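Local atomic coordinates of major centromere autoantigen B (PDB entry 1UFI), a protein that probably binds centromeric DNA and pairs with a second copy of itself through this dimerization domain. Residues Arg21-Phe26 and Ser34-Leu39. Numbering follows the deposited sequence.
Sequences RYLTSF and SHILHL
I36 reaches from helix 30-49 toward L23, the last residue of helix 9-23, and T24 just after it. The I36 and L23 side chains run alongside each other, pointing opposite ways. I36 CD1 comes alongside L23, 4.1 Å from L23 CB. The L23 methyl CD2 lies against the same branch, 4.1 Å from I36 CG1. I36 CG1 lies beside the backbone N (chi1 -71°), anti to the carbonyl carbon, and the chain then runs on extended (chi2 170°), which carries CD1 toward L23 and T24. T24 meets I36 at a slant. Its methyl CG2 touches the same I36 CD1 at 4.2 Å, so the end of one isoleucine serves two neighbours. All these contacts are apolar, and no hydrogen bond joins the two segments. T24 OG1 is hydrogen-bonded to K20 O, one turn back, while its methyl faces I36.

L23 to F26 form a type I beta turn as the chain leaves the helix, with a hydrogen bond from F26 N to L23 O. Just before it, Y22 O accepts two hydrogen bonds from S25: one from the backbone N and one from S25 OG, 2.7 Å from Y22 O. The hydroxyl lies in the carbonyl plane, on a lone pair. F26 CE1 stands 3.5 Å above the plane of the Y22 ring, nearer its edge than its centre.

The contact joins the two antiparallel helices of the hairpin near their connecting loop. On helix 9-23, I36 also touches F16 and K20; L23 also packs on V32 of helix 30-49. The second subunit of the dimer covers L23 with its L39 and Y22 with its F9.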
ATOM      1  N   ARG A  21      -6.194  -2.151   6.768  1.00 18.94           N
ATOM      2  CA  ARG A  21      -7.069  -2.968   7.627  1.00 22.15           C
ATOM      3  C   ARG A  21      -6.429  -4.321   7.843  1.00 20.37           C
ATOM      4  O   ARG A  21      -6.461  -4.882   8.971  1.00 21.36           O
ATOM      5  CB  ARG A  21      -8.456  -3.115   6.998  1.00 22.67           C
ATOM      6  CG  ARG A  21      -9.213  -4.319   7.537  1.00 31.39           C
ATOM      7  CD  ARG A  21     -10.700  -4.215   7.371  1.00 41.58           C
ATOM      8  NE  ARG A  21     -11.092  -2.835   7.190  1.00 45.78           N
ATOM      9  CZ  ARG A  21     -12.335  -2.409   7.033  1.00 46.04           C
ATOM     10  NH1 ARG A  21     -12.768  -1.289   7.601  1.00 47.39           N
ATOM     11  NH2 ARG A  21     -13.156  -3.129   6.306  1.00 46.16           N
ATOM     12  N   TYR A  22      -5.835  -4.845   6.779  1.00 19.41           N
ATOM     13  CA  TYR A  22      -5.138  -6.121   6.842  1.00 18.32           C
ATOM     14  C   TYR A  22      -3.907  -6.076   7.761  1.00 19.26           C
ATOM     15  O   TYR A  22      -3.766  -6.868   8.736  1.00 20.16           O
ATOM     16  CB  TYR A  22      -4.792  -6.657   5.428  1.00 17.27           C
ATOM     17  CG  TYR A  22      -3.988  -7.926   5.451  1.00 17.76           C
ATOM     18  CD1 TYR A  22      -4.631  -9.158   5.647  1.00 21.58           C
ATOM     19  CD2 TYR A  22      -2.599  -7.907   5.322  1.00 17.29           C
ATOM     20  CE1 TYR A  22      -3.909 -10.290   5.696  1.00 20.57           C
ATOM     21  CE2 TYR A  22      -1.861  -9.089   5.327  1.00 16.50           C
ATOM     22  CZ  TYR A  22      -2.568 -10.265   5.575  1.00 19.31           C
ATOM     23  OH  TYR A  22      -1.869 -11.435   5.633  1.00 22.52           O
ATOM     24  N   LEU A  23      -3.048  -5.131   7.502  1.00 19.55           N
ATOM     25  CA  LEU A  23      -1.805  -4.989   8.227  1.00 19.65           C
ATOM     26  C   LEU A  23      -2.020  -4.710   9.693  1.00 19.95           C
ATOM     27  O   LEU A  23      -1.368  -5.348  10.530  1.00 19.56           O
ATOM     28  CB  LEU A  23      -1.040  -3.817   7.593  1.00 21.18           C
ATOM     29  CG  LEU A  23       0.378  -4.082   7.153  1.00 25.50           C
ATOM     30  CD1 LEU A  23       0.836  -5.574   7.092  1.00 23.76           C
ATOM     31  CD2 LEU A  23       0.674  -3.219   5.887  1.00 23.86           C
ATOM     32  N   THR A  24      -2.901  -3.768  10.023  1.00 21.62           N
ATOM     33  CA  THR A  24      -3.164  -3.447  11.448  1.00 22.05           C
ATOM     34  C   THR A  24      -4.026  -4.531  12.139  1.00 22.54           C
ATOM     35  O   THR A  24      -4.395  -4.365  13.298  1.00 24.04           O
ATOM     36  CB  THR A  24      -3.871  -2.064  11.600  1.00 22.59           C
ATOM     37  OG1 THR A  24      -5.111  -2.109  10.896  1.00 24.38           O
ATOM     38  CG2 THR A  24      -3.082  -1.006  10.912  1.00 24.62           C
ATOM     39  N   SER A  25      -4.356  -5.621  11.442  1.00 22.76           N
ATOM     40  CA  SER A  25      -5.121  -6.714  12.094  1.00 23.59           C
ATOM     41  C   SER A  25      -4.126  -7.607  12.861  1.00 24.30           C
ATOM     42  O   SER A  25      -4.545  -8.516  13.659  1.00 23.39           O
ATOM     43  CB  SER A  25      -5.911  -7.543  11.072  1.00 24.42           C
ATOM     44  OG  SER A  25      -5.099  -8.496  10.398  1.00 22.84           O
ATOM     45  N   PHE A  26      -2.841  -7.395  12.566  1.00 20.64           N
ATOM     46  CA  PHE A  26      -1.718  -8.083  13.188  1.00 21.21           C
ATOM     47  C   PHE A  26      -1.123  -7.152  14.213  1.00 21.87           C
ATOM     48  O   PHE A  26      -1.327  -5.927  14.126  1.00 19.87           O
ATOM     49  CB  PHE A  26      -0.630  -8.434  12.160  1.00 19.82           C
ATOM     50  CG  PHE A  26      -1.099  -9.468  11.140  1.00 22.80           C
ATOM     51  CD1 PHE A  26      -1.621  -9.048   9.916  1.00 20.60           C
ATOM     52  CD2 PHE A  26      -1.106 -10.832  11.453  1.00 23.93           C
ATOM     53  CE1 PHE A  26      -2.129  -9.960   8.994  1.00 25.16           C
ATOM     54  CE2 PHE A  26      -1.591 -11.768  10.537  1.00 28.03           C
ATOM     55  CZ  PHE A  26      -2.095 -11.343   9.307  1.00 27.42           C
ATOM     56  N   SER A  34       4.746   3.406  10.358  1.00 18.59           N
ATOM     57  CA  SER A  34       5.392   4.519   9.636  1.00 18.01           C
ATOM     58  C   SER A  34       5.334   4.289   8.119  1.00 17.28           C
ATOM     59  O   SER A  34       5.043   5.208   7.324  1.00 17.23           O
ATOM     60  CB  SER A  34       6.846   4.658  10.056  1.00 19.37           C
ATOM     61  OG  SER A  34       7.322   5.875   9.439  1.00 22.28           O
ATOM     62  N   HIS A  35       5.633   3.064   7.722  1.00 15.55           N
ATOM     63  CA  HIS A  35       5.576   2.669   6.319  1.00 16.85           C
ATOM     64  C   HIS A  35       4.174   2.846   5.751  1.00 16.50           C
ATOM     65  O   HIS A  35       4.026   3.282   4.617  1.00 17.23           O
ATOM     66  CB  HIS A  35       5.964   1.214   6.183  1.00 16.44           C
ATOM     67  CG  HIS A  35       7.421   0.934   6.438  1.00 17.75           C
ATOM     68  ND1 HIS A  35       7.894  -0.332   6.694  1.00 22.52           N
ATOM     69  CD2 HIS A  35       8.506   1.749   6.448  1.00 20.94           C
ATOM     70  CE1 HIS A  35       9.200  -0.285   6.892  1.00 24.24           C
ATOM     71  NE2 HIS A  35       9.606   0.962   6.706  1.00 21.89           N
ATOM     72  N   ILE A  36       3.137   2.514   6.520  1.00 15.79           N
ATOM     73  CA  ILE A  36       1.753   2.772   6.092  1.00 14.37           C
ATOM     74  C   ILE A  36       1.510   4.261   5.874  1.00 16.21           C
ATOM     75  O   ILE A  36       1.010   4.655   4.812  1.00 16.08           O
ATOM     76  CB  ILE A  36       0.756   2.242   7.128  1.00 13.53           C
ATOM     77  CG1 ILE A  36       0.802   0.735   7.062  1.00 17.03           C
ATOM     78  CG2 ILE A  36      -0.675   2.697   6.769  1.00 13.13           C
ATOM     79  CD1 ILE A  36       0.001   0.066   8.274  1.00 16.95           C
ATOM     80  N   LEU A  37       1.868   5.048   6.896  1.00 16.49           N
ATOM     81  CA  LEU A  37       1.597   6.496   6.887  1.00 16.77           C
ATOM     82  C   LEU A  37       2.372   7.213   5.756  1.00 14.80           C
ATOM     83  O   LEU A  37       1.779   8.082   5.153  1.00 15.58           O
ATOM     84  CB  LEU A  37       1.853   7.129   8.254  1.00 18.77           C
ATOM     85  CG  LEU A  37       0.618   6.934   9.190  1.00 21.90           C
ATOM     86  CD1 LEU A  37       0.995   6.679  10.620  1.00 31.35           C
ATOM     87  CD2 LEU A  37      -0.294   8.130   9.180  1.00 28.50           C
ATOM     88  N   HIS A  38       3.599   6.774   5.473  1.00 15.18           N
ATOM     89  CA  HIS A  38       4.369   7.303   4.342  1.00 15.96           C
ATOM     90  C   HIS A  38       3.722   6.983   2.996  1.00 15.67           C
ATOM     91  O   HIS A  38       3.612   7.851   2.132  1.00 17.00           O
ATOM     92  CB  HIS A  38       5.839   6.874   4.423  1.00 16.03           C
ATOM     93  CG  HIS A  38       6.608   7.689   5.425  1.00 22.15           C
ATOM     94  ND1 HIS A  38       7.091   8.958   5.131  1.00 25.13           N
ATOM     95  CD2 HIS A  38       6.841   7.487   6.742  1.00 21.69           C
ATOM     96  CE1 HIS A  38       7.668   9.456   6.223  1.00 24.58           C
ATOM     97  NE2 HIS A  38       7.529   8.583   7.211  1.00 28.32           N
ATOM     98  N   LEU A  39       3.322   5.741   2.778  1.00 15.84           N
ATOM     99  CA  LEU A  39       2.719   5.418   1.457  1.00 15.98           C
ATOM    100  C   LEU A  39       1.383   6.140   1.224  1.00 15.95           C
ATOM    101  O   LEU A  39       1.110   6.611   0.122  1.00 17.40           O
ATOM    102  CB  LEU A  39       2.652   3.887   1.258  1.00 14.85           C
ATOM    103  CG  LEU A  39       2.375   3.582  -0.209  1.00 18.07           C
ATOM    104  CD1 LEU A  39       3.483   4.077  -1.068  1.00 18.69           C
ATOM    105  CD2 LEU A  39       2.191   2.027  -0.294  1.00 18.88           C
TER